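Local coordinates for protein metallo-beta-lactamase (Simiduia agarivorans, PDB 6MFI) that probably hydrolyses beta-lactam antibiotics as a subclass B3 metallo-beta-lactamase with two zinc ions in its active site, at residues 77-82 / 114-119; 108-113 / 210-215. All coordinates share one frame; numbering follows the deposited sequence.

Both contacts build the two-zinc active site, and their centres lie 10 Å apart. Contact 1 supplies D114 and H115 to one zinc ion, contact 2 supplies H110 and H112 to the other, and the ions are 3.4 Å apart with water 2 bound to both. The four ligands come from one continuous piece of chain, 110-115. D79 of contact 1 ties the two contacts together: its OD1 accepts a probable hydrogen bond from S109 N at 2.7 Å, and its OD2 lies 2.6 Å from Y210 OH, also probably hydrogen-bonded. At the metals the H115 ring meets that of H110, with CD2 of H115 3.0 Å from NE2 of H110.

Contact 1: 77-82 / 114-119; sequences LIDSGT and DHVGGM. With ZN (zinc ion), chain B.
S80 meets the zinc ligand H115 through the backbone: S80 N donates to H115 O at 2.7 Å, and G81 N adds a weak bond to the same oxygen. The H115 ring binds zinc through NE2 at 2.2 Å, while D114 OD2 binds the same ion and D114 CG lies over one face of the ring, toward the rim. H253 completes this site with water 2. H115 ND1 donates to water 1 at 2.6 Å, which donates to D79 OD2; this bridge, with the zinc bond to NE2, helps fix the ring's rotation. Carboxylate and imidazole lie alongside, planes 25° apart; Y210 OH and S109 N also hold the carboxylate, at OD2 and OD1. Further out, G118 N donates to G81 O at 3.0 Å and lies 3.4 Å from T82 C. M119, its chain bent (chi2 54°), brings SD within 3.8 Å of S80 CB and lays CE against D79 CA. T82 CG2 rests on D114 CA; its OG1 is hydrogen-bonded to D44. The contact joins the end of strand 74-78 to helix 113-116, with L122 of helix 119-126 against S80, L106 of strand 103-107 against M119, and M140 of helix 134-142 touching V116 and M119.

Contact 2: 108-113 / 210-215; sequences HSHEHI and YADSLS. With ZN (zinc ion), chain C.
H110 and D212 share a very short hydrogen bond, ND1 donating to OD1 over 2.5 Å at an N-H...O angle of 156°. The two flat groups are nearly perpendicular, their planes 86° apart, and OD1 reaches the edge of the imidazole near the ring plane. The first torsion of H110 (chi1 63°) swings the ring toward the 210-215 loop, and its rotation about CB-CG turns ND1 to the carboxylate and NE2 to the metal. NE2 binds zinc at 2.2 Å, so D212 is a second-shell residue that helps fix the rotation of a first-shell ligand. S213 adds to the same rim: its OG comes within 3.1 Å of H110 CE1, in the plane of the ring. D212 OD1 also lies against the S109 methylene, 3.4 Å from CB, and Y210 CE2 also touches that carbon. The other carboxylate oxygen is tied to its own loop. L214 N donates to D212 OD2 at 3.3 Å from above the carboxylate plane, closing an Asx turn that helps set the direction of the acid. H112 binds the same zinc through ND1 at 2.0 Å, whereas H110 uses NE2; H112 NE2 is hydrogen-bonded to D149. H188 and water 2 complete the site; S215 O accepts from H188 ND1, so the loop probably also steadies H188. The segments follow strands 103-107 and 206-210, one from each of the two sheets, and these loops meet at the metal site, consistent with the αββα fold of the superfamily. H110 and H112 begin the HxHxDH signature of metallo-beta-lactamases, and three histidines around one zinc form the first metal site of the B3 active centre.

Contact 1: 77-82 / 114-119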
loop_
_atom_site.group_PDB
_atom_site.type_symbol
_atom_site.label_atom_id
_atom_site.label_comp_id
_atom_site.label_asym_id
_atom_site.label_seq_id
_atom_site.Cartn_x
_atom_site.Cartn_y
_atom_site.Cartn_z
ATOM N N LEU A 77 9.539 5.083 1.354
ATOM C CA LEU A 77 8.908 4.470 0.192
ATOM C C LEU A 77 8.063 3.296 0.660
ATOM O O LEU A 77 8.579 2.375 1.300
ATOM C CB LEU A 77 9.954 4.012 -0.827
ATOM C CG LEU A 77 9.430 3.273 -2.060
ATOM C CD1 LEU A 77 8.550 4.187 -2.895
ATOM C CD2 LEU A 77 10.585 2.734 -2.886
ATOM N N ILE A 78 6.771 3.331 0.345
ATOM C CA ILE A 78 5.842 2.270 0.712
ATOM C C ILE A 78 5.590 1.400 -0.510
ATOM O O ILE A 78 5.292 1.914 -1.597
ATOM C CB ILE A 78 4.525 2.841 1.262
ATOM C CG1 ILE A 78 4.799 4.009 2.210
ATOM C CG2 ILE A 78 3.729 1.754 1.971
ATOM C CD1 ILE A 78 3.579 4.852 2.504
ATOM N N ASP A 79 5.723 0.084 -0.330
ATOM C CA ASP A 79 5.464 -0.925 -1.354
ATOM C C ASP A 79 6.488 -0.870 -2.482
ATOM O O ASP A 79 7.107 0.169 -2.734
ATOM C CB ASP A 79 4.045 -0.782 -1.915
ATOM C CG ASP A 79 2.994 -1.373 -0.996
ATOM O OD1 ASP A 79 3.371 -2.089 -0.046
ATOM O OD2 ASP A 79 1.793 -1.122 -1.226
ATOM N N SER A 80 6.665 -2.000 -3.168
ATOM C CA SER A 80 7.642 -2.131 -4.236
ATOM C C SER A 80 7.060 -2.641 -5.543
ATOM O O SER A 80 7.741 -2.559 -6.572
ATOM C CB SER A 80 8.770 -3.084 -3.808
ATOM O OG SER A 80 8.288 -4.414 -3.702
ATOM N N GLY A 81 5.839 -3.164 -5.540
ATOM C CA GLY A 81 5.354 -3.899 -6.687
ATOM C C GLY A 81 6.073 -5.236 -6.789
ATOM O O GLY A 81 6.750 -5.690 -5.867
ATOM N N THR A 82 5.915 -5.868 -7.947
ATOM C CA THR A 82 6.620 -7.114 -8.206
ATOM C C THR A 82 8.108 -6.836 -8.404
ATOM O O THR A 82 8.565 -5.688 -8.396
ATOM C CB THR A 82 6.035 -7.821 -9.427
ATOM O OG1 THR A 82 6.280 -7.034 -10.599
ATOM C CG2 THR A 82 4.536 -8.021 -9.264
ATOM N N ASP A 114 2.526 -9.102 -5.451
ATOM C CA ASP A 114 2.291 -7.972 -6.339
ATOM C C ASP A 114 2.584 -6.630 -5.681
ATOM O O ASP A 114 2.537 -5.604 -6.366
ATOM C CB ASP A 114 0.850 -7.990 -6.857
ATOM C CG ASP A 114 -0.172 -8.056 -5.743
ATOM O OD1 ASP A 114 0.027 -8.844 -4.797
ATOM O OD2 ASP A 114 -1.180 -7.322 -5.819
ATOM N N HIS A 115 2.892 -6.609 -4.386
ATOM C CA HIS A 115 3.188 -5.369 -3.681
ATOM C C HIS A 115 4.571 -5.331 -3.048
ATOM O O HIS A 115 5.138 -4.245 -2.917
ATOM C CB HIS A 115 2.140 -5.113 -2.587
ATOM C CG HIS A 115 0.735 -5.064 -3.100
ATOM N ND1 HIS A 115 0.295 -4.097 -3.978
ATOM C CD2 HIS A 115 -0.327 -5.868 -2.863
ATOM C CE1 HIS A 115 -0.979 -4.307 -4.257
ATOM N NE2 HIS A 115 -1.382 -5.374 -3.593
ATOM N N VAL A 116 5.128 -6.476 -2.655
ATOM C CA VAL A 116 6.424 -6.505 -1.984
ATOM C C VAL A 116 7.354 -7.485 -2.687
ATOM O O VAL A 116 8.405 -7.850 -2.149
ATOM C CB VAL A 116 6.271 -6.870 -0.496
ATOM C CG1 VAL A 116 5.442 -5.821 0.229
ATOM C CG2 VAL A 116 5.640 -8.246 -0.352
ATOM N N GLY A 117 6.976 -7.914 -3.892
ATOM C CA GLY A 117 7.783 -8.892 -4.604
ATOM C C GLY A 117 9.173 -8.384 -4.940
ATOM O O GLY A 117 10.144 -9.144 -4.921
ATOM N N GLY A 118 9.287 -7.095 -5.247
ATOM C CA GLY A 118 10.572 -6.514 -5.582
ATOM C C GLY A 118 11.175 -5.702 -4.455
ATOM O O GLY A 118 11.998 -4.816 -4.692
ATOM N N MET A 119 10.771 -6.002 -3.218
ATOM C CA MET A 119 11.269 -5.246 -2.074
ATOM C C MET A 119 12.762 -5.469 -1.867
ATOM O O MET A 119 13.491 -4.534 -1.515
ATOM C CB MET A 119 10.488 -5.627 -0.817
ATOM C CG MET A 119 10.557 -4.603 0.304
ATOM S SD MET A 119 10.063 -2.952 -0.223
ATOM C CE MET A 119 8.331 -2.955 0.240
HETATM ZN ZN ZN B . -2.681 -6.900 -4.521
HETATM O O HOH W 1 1.453 -1.752 -3.802
HETATM O O HOH W 2 -2.903 -8.743 -3.814
#

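Contact 2: 108-113 / 210-215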
loop_
_atom_site.group_PDB
_atom_site.type_symbol
_atom_site.label_atom_id
_atom_site.label_comp_id
_atom_site.label_asym_id
_atom_site.label_seq_id
_atom_site.Cartn_x
_atom_site.Cartn_y
_atom_site.Cartn_z
ATOM N N HIS A 108 5.436 -1.228 3.783
ATOM C CA HIS A 108 4.630 -2.136 2.983
ATOM C C HIS A 108 3.162 -1.986 3.344
ATOM O O HIS A 108 2.814 -1.574 4.454
ATOM C CB HIS A 108 5.059 -3.597 3.185
ATOM C CG HIS A 108 4.739 -4.139 4.544
ATOM N ND1 HIS A 108 3.467 -4.529 4.911
ATOM C CD2 HIS A 108 5.523 -4.357 5.625
ATOM C CE1 HIS A 108 3.483 -4.957 6.159
ATOM N NE2 HIS A 108 4.719 -4.865 6.616
ATOM N N SER A 109 2.300 -2.333 2.389
ATOM C CA SER A 109 0.875 -2.464 2.656
ATOM C C SER A 109 0.596 -3.853 3.212
ATOM O O SER A 109 0.363 -4.011 4.415
ATOM C CB SER A 109 0.060 -2.213 1.387
ATOM O OG SER A 109 0.475 -3.067 0.335
ATOM N N HIS A 110 0.626 -4.867 2.348
ATOM C CA HIS A 110 0.529 -6.251 2.786
ATOM C C HIS A 110 1.502 -7.101 1.980
ATOM O O HIS A 110 1.980 -6.700 0.917
ATOM C CB HIS A 110 -0.904 -6.791 2.674
ATOM C CG HIS A 110 -1.442 -6.826 1.278
ATOM N ND1 HIS A 110 -2.245 -5.830 0.766
ATOM C CD2 HIS A 110 -1.313 -7.748 0.295
ATOM C CE1 HIS A 110 -2.577 -6.132 -0.476
ATOM N NE2 HIS A 110 -2.025 -7.291 -0.786
ATOM N N GLU A 111 1.781 -8.292 2.506
ATOM C CA GLU A 111 2.905 -9.124 2.075
ATOM C C GLU A 111 2.582 -10.010 0.878
ATOM O O GLU A 111 3.004 -11.169 0.834
ATOM C CB GLU A 111 3.386 -9.967 3.253
ATOM C CG GLU A 111 2.306 -10.839 3.888
ATOM C CD GLU A 111 1.499 -10.119 4.955
ATOM O OE1 GLU A 111 1.054 -10.788 5.912
ATOM O OE2 GLU A 111 1.305 -8.890 4.838
ATOM N N HIS A 112 1.854 -9.505 -0.113
ATOM C CA HIS A 112 1.613 -10.263 -1.331
ATOM C C HIS A 112 2.643 -9.894 -2.394
ATOM O O HIS A 112 3.208 -8.797 -2.384
ATOM C CB HIS A 112 0.197 -10.022 -1.854
ATOM C CG HIS A 112 -0.839 -10.885 -1.205
ATOM N ND1 HIS A 112 -2.170 -10.853 -1.566
ATOM C CD2 HIS A 112 -0.741 -11.806 -0.217
ATOM C CE1 HIS A 112 -2.845 -11.714 -0.828
ATOM N NE2 HIS A 112 -2.003 -12.306 -0.001
ATOM N N ILE A 113 2.877 -10.831 -3.317
ATOM C CA ILE A 113 3.973 -10.693 -4.274
ATOM C C ILE A 113 3.776 -9.484 -5.180
ATOM O O ILE A 113 4.752 -8.877 -5.636
ATOM C CB ILE A 113 4.130 -11.993 -5.092
ATOM C CG1 ILE A 113 5.335 -11.900 -6.032
ATOM C CG2 ILE A 113 2.857 -12.299 -5.869
ATOM C CD1 ILE A 113 5.524 -13.116 -6.913
ATOM N N TYR A 210 -2.859 5.537 3.415
ATOM C CA TYR A 210 -2.580 4.478 2.447
ATOM C C TYR A 210 -3.232 3.198 2.964
ATOM O O TYR A 210 -2.595 2.337 3.570
ATOM C CB TYR A 210 -1.074 4.323 2.251
ATOM C CG TYR A 210 -0.674 3.431 1.097
ATOM C CD1 TYR A 210 -1.167 3.648 -0.183
ATOM C CD2 TYR A 210 0.214 2.380 1.287
ATOM C CE1 TYR A 210 -0.794 2.834 -1.239
ATOM C CE2 TYR A 210 0.593 1.564 0.240
ATOM C CZ TYR A 210 0.088 1.795 -1.021
ATOM O OH TYR A 210 0.468 0.982 -2.062
ATOM N N ALA A 211 -4.536 3.086 2.721
ATOM C CA ALA A 211 -5.317 1.970 3.234
ATOM C C ALA A 211 -5.042 0.702 2.436
ATOM O O ALA A 211 -4.987 0.727 1.203
ATOM C CB ALA A 211 -6.810 2.299 3.195
ATOM N N ASP A 212 -4.881 -0.409 3.151
ATOM C CA ASP A 212 -4.586 -1.687 2.524
ATOM C C ASP A 212 -5.761 -2.144 1.658
ATOM O O ASP A 212 -6.874 -1.618 1.737
ATOM C CB ASP A 212 -4.260 -2.735 3.589
ATOM C CG ASP A 212 -3.752 -4.036 2.996
ATOM O OD1 ASP A 212 -2.625 -4.042 2.458
ATOM O OD2 ASP A 212 -4.480 -5.048 3.065
ATOM N N SER A 213 -5.490 -3.143 0.811
ATOM C CA SER A 213 -6.518 -3.680 -0.075
ATOM C C SER A 213 -7.739 -4.141 0.711
ATOM O O SER A 213 -8.880 -3.848 0.334
ATOM C CB SER A 213 -5.943 -4.823 -0.911
ATOM O OG SER A 213 -4.817 -4.387 -1.652
ATOM N N LEU A 214 -7.519 -4.869 1.805
ATOM C CA LEU A 214 -8.567 -5.293 2.729
ATOM C C LEU A 214 -9.624 -6.172 2.069
ATOM O O LEU A 214 -10.645 -6.477 2.696
ATOM C CB LEU A 214 -9.239 -4.084 3.393
ATOM C CG LEU A 214 -8.347 -3.229 4.296
ATOM C CD1 LEU A 214 -9.175 -2.214 5.046
ATOM C CD2 LEU A 214 -7.576 -4.096 5.267
ATOM N N SER A 215 -9.405 -6.598 0.824
ATOM C CA SER A 215 -10.415 -7.339 0.082
ATOM C C SER A 215 -10.558 -8.754 0.640
ATOM O O SER A 215 -9.555 -9.425 0.897
ATOM C CB SER A 215 -10.053 -7.403 -1.399
ATOM O OG SER A 215 -8.726 -7.868 -1.568
HETATM ZN ZN ZN C . -2.937 -8.992 -1.849
HETATM O O HOH W 2 -2.903 -8.743 -3.814
#